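Long-range contacts in 6-aminohexanoate-cyclic-dimer hydrolase (Arthrobacter sp., PDB 3A2Q), which hydrolyses the cyclic dimer of 6-aminohexanoate, a nylon-6 by-product, to the linear dimer as a member of the amidase family: residues A[4-8]-A[477-481]; A[86-91]-A[131-135]; A[158-162]-A[481-485]; A[261-265]-A[281-285]; A[296-300]-A[376-381]. The protein carries 1 engineered substitution. One frame throughout, in Å; residues are numbered along the deposited sequence.

Contact 1: A[4-8]-A[477-481]; sequences VDLWQ and VARRP
The indole NE1 of Trp7 gives its hydrogen to the backbone O of Val477 over 3.0 Å, in a nearly straight bond (170° at the hydrogen). The oxygen lies almost in the indole plane and the N-H comes in within the carbonyl plane, so the bond is well directed at both ends. Arg480 comes over one face of the same ring, its extended chain running against the direction of the Trp7 side chain. CD sits nearly above the five-membered ring, 4.0 Å from its centroid, in a CH-pi contact; CZ follows at 3.8 Å from that centroid as a cation-pi partner, the guanidinium tilted 32° to the indole. Tryptophan suits this place because it offers both an N-H at its rim and a broad pi face. With alanine in place of this tryptophan, the Val477 carbonyl would probably lose its N-H donor and the Arg480 guanidinium the ring face it lies against. Asp5 OD1 lies 4.3 Å from Arg480 NH1, too far for a salt bridge, though its charge may still draw the guanidinium. Further along the ring, Trp7 CH2 meets Pro481 CD at 4.1 Å. Arg217 makes another cation-pi contact with Trp7. Lying at the surface, the contact joins the two chain ends: a type I turn, Asp5 to Gln8, ahead of helix 10-19 is pinned to the tail that follows helix 460-473.

Contact 2: A[86-91]-A[131-135]; sequences SIKGMK and PEAWG
Ala133 and Ser86 make the tight part of the contact: the methyl CB of Ala133 rests 3.8 Å from Ser86 O, near the start of the helix, where its single methyl fits close against the backbone. Ser86 CB touches Pro131 CB at 3.9 Å, while its OG is bonded to Thr120 O. Close too, but nearer solvent, Lys91 lies across Trp134, its chain extended over one face of the indole. CE stands almost squarely above the six-membered ring, 3.6 Å from its centroid, and NZ follows at 3.8 Å as a cation-pi partner. The same NZ gives a hydrogen bond of 3.0 Å to the backbone O of Ala133, approaching 30° out of the carbonyl plane. Lysine fits because its methylenes can lie on the ring while the ammonium, still over the ring, also reaches a carbonyl. With CG anti to the backbone N (chi1 -178°), the chain leaves the helix straight toward the indole.

The other side is looser. Ser86 O and Ala133 N do not bond directly but share a water, which donates to the carbonyl (2.8 Å) and accepts from the amide (3.2 Å). Lys88 is exposed here and turns its ammonium to Glu92 in a salt bridge. Ser86 lies about 8 Å from Lys72, side chain to side chain, a residue assigned to the charge relay by similarity. Trp134 NE1 bonds Thr84 OG1. Ile87 at the N-cap and Met90 of helix 88-93 touch helix 308-331, and Trp134 touches strand 45-48, so these elements pack around a contact joining the start of helix 88-93 to the loop between strand 113-118 and helix 152-159.

Contact 3: A[158-162]-A[481-485]; sequences VAAAL and PQLLN
Ala159, Ala160 and Ala161 meet Pro481, Leu483 and Leu484 where helix 152-159 ends in a Schellman motif. Ala161, with a positive phi of 61°, is the C-prime residue: its N bonds back to Val158 O, and Leu162 N bonds back to the turn before. The facing tail makes a short 3-10 turn at 482-483, with Leu484 N bonded to Pro481 O.

No hydrogen bond crosses between the two segments, and apolar side chains carry the contact. The leucines put branched ends against small methyls. Leu483 has its CG anti to the backbone N (chi1 -178°), which sends CD2 to within 4.1 Å of Ala160 CB. Leu484 spreads its two methyls over the turn: CD1 lies 4.2 Å from Ala160 CB, and CD2 lies 4.4 Å from Ala161 CB. Alanines suit this helix end because their single methyls leave room for the leucine side chains of the tail. Leu483 also touches Val38 and Ile42 of helix 24-42, while Leu484 meets Trp7.

Polar groups play a quieter part. Ala160 O has Leu484 CD1 at 3.9 Å, but its hydrogen bond is to NE2 of His34. Ala159 O is buried without a hydrogen-bonding partner in the model. A proline opposite it brings carbon instead of an N-H, and the nearest atom of the tail to this oxygen is Pro481 CG, at 3.4 Å.

Contact 4: A[261-265]-A[281-285]; sequences GVLTH and ARGAA
Val262 sets its CG2 methyl against CB of Ala285 at 3.9 Å, a strand residue meeting the inward face of a helix. CG2 is anti to the backbone N, while CG1 sits between that N and the carbonyl carbon (chi1 55°), turned toward Arg282 and 3.7 Å from its NH1. A branched residue suits the strand here because one methyl reaches the helix while the other lies by the guanidinium. Ala281 and Ala285, one turn apart, keep the helix surface low, so it can lie near the strand; Thr264 CG2 comes within 4.4 Å of Ala281 CB.

Arg282 bends at chi2 and chi3, folding its chain back toward the strand end. NH2 gives a hydrogen to Thr264 OG1 over 2.9 Å, the oxygen standing 19° out of the guanidinium plane, and the two side chains cross at about a right angle. A water bridges the pair, accepting from Arg282 NE and also bonded to Thr264 OG1. NH1 forms a salt bridge with Asp297, which holds a second N of the guanidinium. A leucine in its place would probably leave the carboxylate of Asp297 without this counter-charge and the Thr264 hydroxyl without its N-H donor. Strand 259-262, helix 275-290 and strand 294-297 make a beta-alpha-beta crossover, and small helix residues packed on a strand valine, with a polar bridge at the margin, form part of its interface, buried at the valine and more open at the bridge.

Contact 5: A[296-300]-A[376-381]; sequences NDAYP and WWEAGW
Pro300 and Trp376 bring their CA atoms within 5.3 Å, where the chain leaving strand 294-297 passes the end of helix 356-378; that helix closes in a Schellman motif at Gly380, whose positive phi (121°) turns the chain and brings Trp381 back beside Trp376. No hydrogen bond joins the segments; Trp376, Trp381 and Pro300 carry most of the contact, with Trp377 at the side. Pro300 lies over one face of Trp376: CD stands 3.9 Å from the centroid of the five-membered ring in a CH-pi contact, and CG is 3.5 Å from CD2. Proline is apt here, its compact, rigid ring of CH groups suiting an indole face. The peptide carbon of Tyr299 lies over the same face nearer the rim, 3.4 Å from NE1 of Trp376. Trp376 has its CG anti to the backbone N (chi1 -172°), which lays the indole alongside the passing strand end. Pro300 CG also reaches CZ3 of Trp377, at 3.6 Å, so the proline touches both neighbouring tryptophans.

Trp381 lies over the other face of Trp376. It also packs on Ala298, whose CB comes 3.4 Å from CH2 of Trp381; a small side chain suits so close an approach. At its far rim the amide of Asn296 stands nearly upright to the ring, with ND2 4.0 Å from CZ3. Arg259 adds a cation-pi contact to Trp381. Strand 259-262 runs beside strand 294-297, one of the two outermost strands, and Leu384 of strand 383-387 touches Pro300, Trp376 and Trp377, so the helix end rests across the last three strands at this side of the sheet.

In the fold
Contacts 3 and 4 are buried, contacts 2 and 5 partly so, and contact 1 lies at the surface. Contacts 1 and 3 share Pro481 and touch through Trp7, which reaches Ala159 and Leu484; contact 1 ties the chain ends to each other by a hydrogen bond and a cation-pi face, and contact 3 packs the tail on the end of helix 152-159 with aliphatic side chains and no hydrogen bond. Contacts 4 and 5 meet at neighbouring strands 259-262 and 294-297, joined by the Arg282-Asp297 salt bridge, yet one packs valine on alanines beside an arginine-threonine bond and the other rests on tryptophans. Contact 2 stands apart, about 39 Å centre to centre from contact 4; like contact 1, it pairs a cation with an indole.

Contact 1: A[4-8]-A[477-481]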
# COMPACT_ATOMS: atom_id res chain seq x y z
N VAL A 4 14.10 7.86 23.81
CA VAL A 4 13.79 8.17 22.38
C VAL A 4 12.30 7.98 22.09
O VAL A 4 11.77 6.87 22.21
CB VAL A 4 14.59 7.25 21.42
CG1 VAL A 4 14.24 7.57 19.98
CG2 VAL A 4 16.08 7.44 21.66
N ASP A 5 11.64 9.06 21.70
CA ASP A 5 10.21 9.00 21.38
C ASP A 5 10.07 8.57 19.93
O ASP A 5 10.33 9.34 19.01
CB ASP A 5 9.56 10.37 21.59
CG ASP A 5 8.10 10.40 21.17
OD1 ASP A 5 7.39 9.40 21.41
OD2 ASP A 5 7.65 11.42 20.62
N LEU A 6 9.67 7.31 19.73
CA LEU A 6 9.52 6.76 18.40
C LEU A 6 8.25 7.21 17.67
O LEU A 6 7.98 6.74 16.57
CB LEU A 6 9.57 5.23 18.46
CG LEU A 6 10.87 4.59 18.97
CD1 LEU A 6 10.74 3.07 18.94
CD2 LEU A 6 12.03 5.03 18.10
N TRP A 7 7.48 8.11 18.27
CA TRP A 7 6.26 8.58 17.62
C TRP A 7 6.57 9.75 16.68
O TRP A 7 5.67 10.29 16.03
CB TRP A 7 5.21 9.01 18.66
CG TRP A 7 3.82 9.07 18.08
CD1 TRP A 7 2.99 10.16 18.04
CD2 TRP A 7 3.10 7.99 17.46
NE1 TRP A 7 1.80 9.83 17.42
CE2 TRP A 7 1.84 8.51 17.06
CE3 TRP A 7 3.40 6.65 17.20
CZ2 TRP A 7 0.88 7.72 16.41
CZ3 TRP A 7 2.44 5.87 16.55
CH2 TRP A 7 1.20 6.41 16.17
N GLN A 8 7.84 10.13 16.61
CA GLN A 8 8.28 11.21 15.74
C GLN A 8 8.34 10.63 14.32
O GLN A 8 8.63 9.45 14.16
CB GLN A 8 9.68 11.67 16.16
CG GLN A 8 9.82 12.03 17.63
CD GLN A 8 9.45 13.47 17.92
OE1 GLN A 8 10.19 14.39 17.60
NE2 GLN A 8 8.28 13.67 18.52
N VAL A 477 -2.01 13.20 14.39
CA VAL A 477 -0.86 12.78 15.16
C VAL A 477 -1.13 12.54 16.66
O VAL A 477 -0.44 11.75 17.30
CB VAL A 477 0.30 13.80 15.00
CG1 VAL A 477 -0.06 15.11 15.66
CG2 VAL A 477 1.58 13.22 15.57
N ALA A 478 -2.14 13.22 17.20
CA ALA A 478 -2.48 13.09 18.61
C ALA A 478 -3.04 11.71 18.96
O ALA A 478 -2.94 11.26 20.11
CB ALA A 478 -3.49 14.16 19.01
N ARG A 479 -3.63 11.03 17.98
CA ARG A 479 -4.21 9.72 18.20
C ARG A 479 -3.20 8.58 18.10
O ARG A 479 -2.35 8.56 17.20
CB ARG A 479 -5.37 9.48 17.22
CG ARG A 479 -6.48 10.52 17.30
CD ARG A 479 -7.74 10.07 16.54
NE ARG A 479 -7.54 10.01 15.10
CZ ARG A 479 -7.64 11.05 14.27
NH1 ARG A 479 -7.94 12.25 14.74
NH2 ARG A 479 -7.43 10.89 12.97
N ARG A 480 -3.29 7.63 19.03
CA ARG A 480 -2.39 6.48 19.05
C ARG A 480 -3.15 5.19 19.36
O ARG A 480 -4.13 5.21 20.12
CB ARG A 480 -1.30 6.67 20.11
CG ARG A 480 -0.46 7.91 19.94
CD ARG A 480 0.72 7.91 20.89
NE ARG A 480 1.44 9.18 20.85
CZ ARG A 480 2.63 9.38 21.40
NH1 ARG A 480 3.23 8.40 22.05
NH2 ARG A 480 3.21 10.57 21.31
N PRO A 481 -2.72 4.06 18.79
CA PRO A 481 -3.42 2.80 19.06
C PRO A 481 -3.22 2.40 20.52
O PRO A 481 -2.21 2.75 21.13
CB PRO A 481 -2.76 1.82 18.09
CG PRO A 481 -1.39 2.40 17.88
CD PRO A 481 -1.64 3.88 17.81

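Contact 2: A[86-91]-A[131-135]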
# COMPACT_ATOMS: atom_id res chain seq x y z
N SER A 86 5.16 -15.17 1.42
CA SER A 86 4.16 -15.89 2.19
C SER A 86 3.64 -17.16 1.53
O SER A 86 2.47 -17.52 1.67
CB SER A 86 3.00 -14.96 2.56
OG SER A 86 3.40 -14.09 3.60
N ILE A 87 4.53 -17.83 0.80
CA ILE A 87 4.19 -19.09 0.16
C ILE A 87 4.77 -20.17 1.07
O ILE A 87 5.97 -20.17 1.35
CB ILE A 87 4.83 -19.22 -1.24
CG1 ILE A 87 4.33 -18.08 -2.14
CG2 ILE A 87 4.47 -20.57 -1.85
CD1 ILE A 87 4.95 -18.08 -3.53
N LYS A 88 3.92 -21.08 1.55
CA LYS A 88 4.36 -22.15 2.43
C LYS A 88 5.57 -22.87 1.84
O LYS A 88 6.63 -22.94 2.47
CB LYS A 88 3.22 -23.14 2.66
CG LYS A 88 3.53 -24.25 3.66
CD LYS A 88 2.31 -25.13 3.88
CE LYS A 88 2.60 -26.26 4.87
NZ LYS A 88 3.64 -27.19 4.36
N GLY A 89 5.42 -23.37 0.62
CA GLY A 89 6.50 -24.07 -0.04
C GLY A 89 7.80 -23.28 -0.13
O GLY A 89 8.88 -23.87 -0.20
N MET A 90 7.70 -21.95 -0.13
CA MET A 90 8.89 -21.11 -0.21
C MET A 90 9.51 -20.85 1.15
O MET A 90 10.72 -20.75 1.28
CB MET A 90 8.56 -19.77 -0.88
CG MET A 90 8.22 -19.86 -2.36
SD MET A 90 9.57 -20.56 -3.34
CE MET A 90 10.78 -19.27 -3.19
N LYS A 91 8.67 -20.74 2.18
CA LYS A 91 9.17 -20.49 3.52
C LYS A 91 10.04 -21.65 3.99
O LYS A 91 11.10 -21.46 4.60
CB LYS A 91 8.01 -20.29 4.50
CG LYS A 91 8.46 -19.98 5.91
CD LYS A 91 7.30 -19.83 6.87
CE LYS A 91 7.81 -19.49 8.26
NZ LYS A 91 6.73 -19.36 9.26
N PRO A 131 -1.91 -14.93 6.25
CA PRO A 131 -1.36 -16.05 5.48
C PRO A 131 -1.20 -17.29 6.35
O PRO A 131 -0.96 -17.18 7.55
CB PRO A 131 0.00 -15.52 5.04
CG PRO A 131 0.40 -14.65 6.20
CD PRO A 131 -0.88 -13.91 6.51
N GLU A 132 -1.34 -18.46 5.74
CA GLU A 132 -1.17 -19.72 6.46
C GLU A 132 0.29 -19.85 6.88
O GLU A 132 0.60 -20.36 7.95
CB GLU A 132 -1.55 -20.90 5.57
CG GLU A 132 -3.05 -21.08 5.35
CD GLU A 132 -3.37 -22.13 4.31
OE1 GLU A 132 -2.63 -23.14 4.23
OE2 GLU A 132 -4.36 -21.95 3.57
N ALA A 133 1.18 -19.37 6.02
CA ALA A 133 2.62 -19.45 6.26
C ALA A 133 3.15 -18.73 7.49
O ALA A 133 3.97 -19.28 8.22
CB ALA A 133 3.37 -18.97 5.02
N TRP A 134 2.71 -17.50 7.73
CA TRP A 134 3.20 -16.74 8.88
C TRP A 134 2.18 -16.42 9.96
O TRP A 134 2.54 -15.91 11.02
CB TRP A 134 3.83 -15.42 8.42
CG TRP A 134 5.06 -15.58 7.59
CD1 TRP A 134 5.12 -15.63 6.22
CD2 TRP A 134 6.41 -15.71 8.06
NE1 TRP A 134 6.43 -15.77 5.82
CE2 TRP A 134 7.24 -15.82 6.92
CE3 TRP A 134 6.99 -15.73 9.33
CZ2 TRP A 134 8.63 -15.95 7.02
CZ3 TRP A 134 8.37 -15.86 9.43
CH2 TRP A 134 9.17 -15.97 8.28
N GLY A 135 0.91 -16.71 9.71
CA GLY A 135 -0.10 -16.41 10.69
C GLY A 135 -0.65 -15.01 10.44
O GLY A 135 -0.09 -14.26 9.65
O HOH W 1 0.47 -18.95 2.96

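Contact 3: A[158-162]-A[481-485]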
# COMPACT_ATOMS: atom_id res chain seq x y z
N VAL A 158 4.03 0.55 10.96
CA VAL A 158 4.11 2.00 11.08
C VAL A 158 3.12 2.53 12.12
O VAL A 158 3.43 3.47 12.86
CB VAL A 158 3.85 2.68 9.71
CG1 VAL A 158 3.84 4.20 9.88
CG2 VAL A 158 4.92 2.26 8.72
N ALA A 159 1.95 1.92 12.20
CA ALA A 159 0.94 2.35 13.16
C ALA A 159 1.41 2.10 14.59
O ALA A 159 1.02 2.81 15.51
CB ALA A 159 -0.37 1.61 12.90
N ALA A 160 2.24 1.08 14.77
CA ALA A 160 2.77 0.72 16.09
C ALA A 160 4.17 1.27 16.34
O ALA A 160 4.83 0.88 17.30
CB ALA A 160 2.77 -0.79 16.25
N ALA A 161 4.61 2.16 15.46
CA ALA A 161 5.92 2.79 15.58
C ALA A 161 7.12 1.84 15.52
O ALA A 161 8.16 2.13 16.11
CB ALA A 161 5.98 3.63 16.85
N LEU A 162 6.99 0.73 14.81
CA LEU A 162 8.11 -0.20 14.69
C LEU A 162 9.10 0.41 13.71
O LEU A 162 10.24 -0.02 13.59
CB LEU A 162 7.63 -1.57 14.20
CG LEU A 162 6.45 -2.19 14.94
CD1 LEU A 162 6.27 -3.63 14.49
CD2 LEU A 162 6.67 -2.13 16.44
N PRO A 481 -2.72 4.06 18.79
CA PRO A 481 -3.42 2.80 19.06
C PRO A 481 -3.22 2.40 20.52
O PRO A 481 -2.21 2.75 21.13
CB PRO A 481 -2.76 1.82 18.09
CG PRO A 481 -1.39 2.40 17.88
CD PRO A 481 -1.64 3.88 17.81
N GLN A 482 -4.19 1.68 21.08
CA GLN A 482 -4.13 1.24 22.48
C GLN A 482 -2.91 0.38 22.76
O GLN A 482 -2.44 0.31 23.90
CB GLN A 482 -5.39 0.47 22.86
CG GLN A 482 -6.68 1.27 22.72
CD GLN A 482 -6.70 2.53 23.58
OE1 GLN A 482 -7.55 3.39 23.41
NE2 GLN A 482 -5.75 2.63 24.52
N LEU A 483 -2.40 -0.29 21.73
CA LEU A 483 -1.22 -1.14 21.88
C LEU A 483 -0.09 -0.32 22.49
O LEU A 483 0.74 -0.84 23.22
CB LEU A 483 -0.79 -1.68 20.51
CG LEU A 483 0.39 -2.64 20.48
CD1 LEU A 483 0.05 -3.90 21.26
CD2 LEU A 483 0.73 -2.97 19.04
N LEU A 484 -0.08 0.97 22.18
CA LEU A 484 0.94 1.88 22.69
C LEU A 484 0.40 2.66 23.90
O LEU A 484 0.79 3.80 24.14
CB LEU A 484 1.37 2.86 21.59
CG LEU A 484 2.36 2.37 20.53
CD1 LEU A 484 1.90 1.05 19.94
CD2 LEU A 484 2.48 3.43 19.44
N ASN A 485 -0.49 2.01 24.65
CA ASN A 485 -1.11 2.60 25.84
C ASN A 485 -2.07 3.73 25.49
O ASN A 485 -2.22 4.04 24.29
CB ASN A 485 -0.03 3.11 26.80
CG ASN A 485 0.97 2.05 27.19
OD1 ASN A 485 0.59 0.95 27.61
ND2 ASN A 485 2.25 2.36 27.04

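Contact 4: A[261-265]-A[281-285]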
# COMPACT_ATOMS: atom_id res chain seq x y z
N GLY A 261 -14.38 17.26 -6.19
CA GLY A 261 -15.62 16.51 -6.22
C GLY A 261 -15.57 15.54 -5.06
O GLY A 261 -14.52 14.95 -4.79
N VAL A 262 -16.68 15.37 -4.35
CA VAL A 262 -16.71 14.45 -3.22
C VAL A 262 -17.74 13.36 -3.46
O VAL A 262 -18.83 13.62 -3.98
CB VAL A 262 -17.01 15.20 -1.89
CG1 VAL A 262 -18.30 15.98 -2.00
CG2 VAL A 262 -17.10 14.20 -0.74
N LEU A 263 -17.38 12.14 -3.11
CA LEU A 263 -18.24 10.98 -3.28
C LEU A 263 -18.56 10.39 -1.92
O LEU A 263 -17.66 9.97 -1.19
CB LEU A 263 -17.54 9.93 -4.15
CG LEU A 263 -18.26 8.59 -4.36
CD1 LEU A 263 -19.59 8.82 -5.07
CD2 LEU A 263 -17.37 7.65 -5.17
N THR A 264 -19.85 10.34 -1.57
CA THR A 264 -20.24 9.78 -0.28
C THR A 264 -21.33 8.70 -0.35
O THR A 264 -22.15 8.56 0.56
CB THR A 264 -20.65 10.89 0.71
OG1 THR A 264 -21.65 11.72 0.12
CG2 THR A 264 -19.43 11.73 1.08
N HIS A 265 -21.34 7.96 -1.45
CA HIS A 265 -22.26 6.84 -1.62
C HIS A 265 -21.55 5.89 -2.58
O HIS A 265 -20.54 6.25 -3.17
CB HIS A 265 -23.62 7.30 -2.20
CG HIS A 265 -23.59 7.65 -3.66
ND1 HIS A 265 -23.03 8.81 -4.14
CD2 HIS A 265 -24.06 6.98 -4.74
CE1 HIS A 265 -23.16 8.85 -5.45
NE2 HIS A 265 -23.78 7.75 -5.84
N ALA A 281 -15.27 11.19 4.94
CA ALA A 281 -14.97 11.84 3.67
C ALA A 281 -15.71 13.18 3.60
O ALA A 281 -15.15 14.19 3.16
CB ALA A 281 -15.39 10.95 2.52
N ARG A 282 -16.96 13.19 4.05
CA ARG A 282 -17.75 14.41 4.03
C ARG A 282 -17.06 15.47 4.90
O ARG A 282 -16.94 16.63 4.50
CB ARG A 282 -19.17 14.12 4.55
CG ARG A 282 -20.10 15.32 4.61
CD ARG A 282 -20.25 16.00 3.26
NE ARG A 282 -20.86 15.13 2.26
CZ ARG A 282 -21.10 15.50 1.00
NH1 ARG A 282 -20.78 16.72 0.59
NH2 ARG A 282 -21.66 14.65 0.15
N GLY A 283 -16.60 15.06 6.07
CA GLY A 283 -15.92 15.97 6.98
C GLY A 283 -14.67 16.57 6.36
O GLY A 283 -14.38 17.75 6.57
N ALA A 284 -13.92 15.77 5.61
CA ALA A 284 -12.71 16.24 4.96
C ALA A 284 -13.08 17.23 3.85
O ALA A 284 -12.38 18.22 3.64
CB ALA A 284 -11.93 15.07 4.37
N ALA A 285 -14.18 16.95 3.16
CA ALA A 285 -14.66 17.81 2.09
C ALA A 285 -15.06 19.17 2.66
O ALA A 285 -14.79 20.20 2.06
CB ALA A 285 -15.85 17.17 1.40
O HOH W 2 -22.47 12.50 2.95

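Contact 5: A[296-300]-A[376-381]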
# COMPACT_ATOMS: atom_id res chain seq x y z
N ASN A 296 -17.73 20.26 -4.44
CA ASN A 296 -19.05 19.90 -4.94
C ASN A 296 -19.28 18.40 -4.88
O ASN A 296 -18.33 17.62 -4.88
CB ASN A 296 -19.18 20.34 -6.40
CG ASN A 296 -18.93 21.82 -6.59
OD1 ASN A 296 -19.79 22.64 -6.29
ND2 ASN A 296 -17.75 22.16 -7.09
N ASP A 297 -20.54 17.99 -4.84
CA ASP A 297 -20.86 16.57 -4.85
C ASP A 297 -20.79 16.14 -6.31
O ASP A 297 -21.70 16.41 -7.10
CB ASP A 297 -22.25 16.30 -4.27
CG ASP A 297 -22.30 16.45 -2.77
OD1 ASP A 297 -21.23 16.60 -2.15
OD2 ASP A 297 -23.41 16.42 -2.20
N ALA A 298 -19.69 15.50 -6.68
CA ALA A 298 -19.49 15.06 -8.04
C ALA A 298 -18.43 13.97 -8.08
O ALA A 298 -17.59 13.88 -7.19
CB ALA A 298 -19.06 16.23 -8.91
N TYR A 299 -18.46 13.16 -9.13
CA TYR A 299 -17.51 12.08 -9.26
C TYR A 299 -17.52 11.54 -10.68
O TYR A 299 -18.47 11.75 -11.43
CB TYR A 299 -17.90 10.97 -8.28
CG TYR A 299 -19.26 10.37 -8.55
CD1 TYR A 299 -19.40 9.26 -9.39
CD2 TYR A 299 -20.41 10.90 -7.97
CE1 TYR A 299 -20.65 8.69 -9.63
CE2 TYR A 299 -21.66 10.35 -8.20
CZ TYR A 299 -21.78 9.25 -9.03
OH TYR A 299 -23.02 8.69 -9.25
N PRO A 300 -16.44 10.86 -11.08
CA PRO A 300 -16.35 10.30 -12.43
C PRO A 300 -17.47 9.28 -12.63
O PRO A 300 -17.59 8.34 -11.84
CB PRO A 300 -14.96 9.64 -12.46
CG PRO A 300 -14.19 10.39 -11.40
CD PRO A 300 -15.20 10.60 -10.31
N TRP A 376 -12.69 12.61 -16.42
CA TRP A 376 -13.33 13.47 -15.42
C TRP A 376 -12.38 14.61 -15.06
O TRP A 376 -12.81 15.76 -14.88
CB TRP A 376 -13.67 12.67 -14.16
CG TRP A 376 -14.50 13.41 -13.14
CD1 TRP A 376 -15.81 13.79 -13.27
CD2 TRP A 376 -14.08 13.82 -11.83
NE1 TRP A 376 -16.24 14.40 -12.11
CE2 TRP A 376 -15.20 14.44 -11.22
CE3 TRP A 376 -12.88 13.72 -11.12
CZ2 TRP A 376 -15.14 14.95 -9.92
CZ3 TRP A 376 -12.83 14.24 -9.83
CH2 TRP A 376 -13.95 14.85 -9.24
N TRP A 377 -11.09 14.29 -14.96
CA TRP A 377 -10.07 15.29 -14.62
C TRP A 377 -9.83 16.16 -15.85
O TRP A 377 -9.58 17.36 -15.75
CB TRP A 377 -8.78 14.59 -14.19
CG TRP A 377 -8.80 14.14 -12.75
CD1 TRP A 377 -8.25 14.80 -11.69
CD2 TRP A 377 -9.42 12.96 -12.22
NE1 TRP A 377 -8.50 14.11 -10.52
CE2 TRP A 377 -9.22 12.98 -10.82
CE3 TRP A 377 -10.14 11.90 -12.79
CZ2 TRP A 377 -9.71 11.97 -9.99
CZ3 TRP A 377 -10.63 10.89 -11.96
CH2 TRP A 377 -10.40 10.94 -10.57
N GLU A 378 -9.91 15.53 -17.02
CA GLU A 378 -9.73 16.20 -18.30
C GLU A 378 -10.76 17.32 -18.43
O GLU A 378 -10.47 18.40 -18.94
CB GLU A 378 -9.94 15.20 -19.44
CG GLU A 378 -9.78 15.76 -20.83
CD GLU A 378 -8.34 15.77 -21.28
OE1 GLU A 378 -7.49 16.29 -20.53
OE2 GLU A 378 -8.06 15.27 -22.39
N ALA A 379 -11.97 17.04 -17.95
CA ALA A 379 -13.08 17.99 -18.02
C ALA A 379 -12.97 19.17 -17.06
O ALA A 379 -13.85 20.03 -17.03
CB ALA A 379 -14.40 17.26 -17.79
N GLY A 380 -11.89 19.23 -16.28
CA GLY A 380 -11.73 20.36 -15.38
C GLY A 380 -11.61 20.08 -13.89
O GLY A 380 -11.21 20.96 -13.13
N TRP A 381 -11.97 18.88 -13.46
CA TRP A 381 -11.86 18.55 -12.04
C TRP A 381 -10.41 18.28 -11.67
O TRP A 381 -9.66 17.71 -12.46
CB TRP A 381 -12.72 17.34 -11.71
CG TRP A 381 -14.16 17.57 -11.99
CD1 TRP A 381 -14.83 17.34 -13.15
CD2 TRP A 381 -15.13 18.11 -11.08
NE1 TRP A 381 -16.15 17.69 -13.03
CE2 TRP A 381 -16.36 18.17 -11.76
CE3 TRP A 381 -15.07 18.55 -9.75
CZ2 TRP A 381 -17.53 18.65 -11.16
CZ3 TRP A 381 -16.23 19.03 -9.15
CH2 TRP A 381 -17.45 19.08 -9.86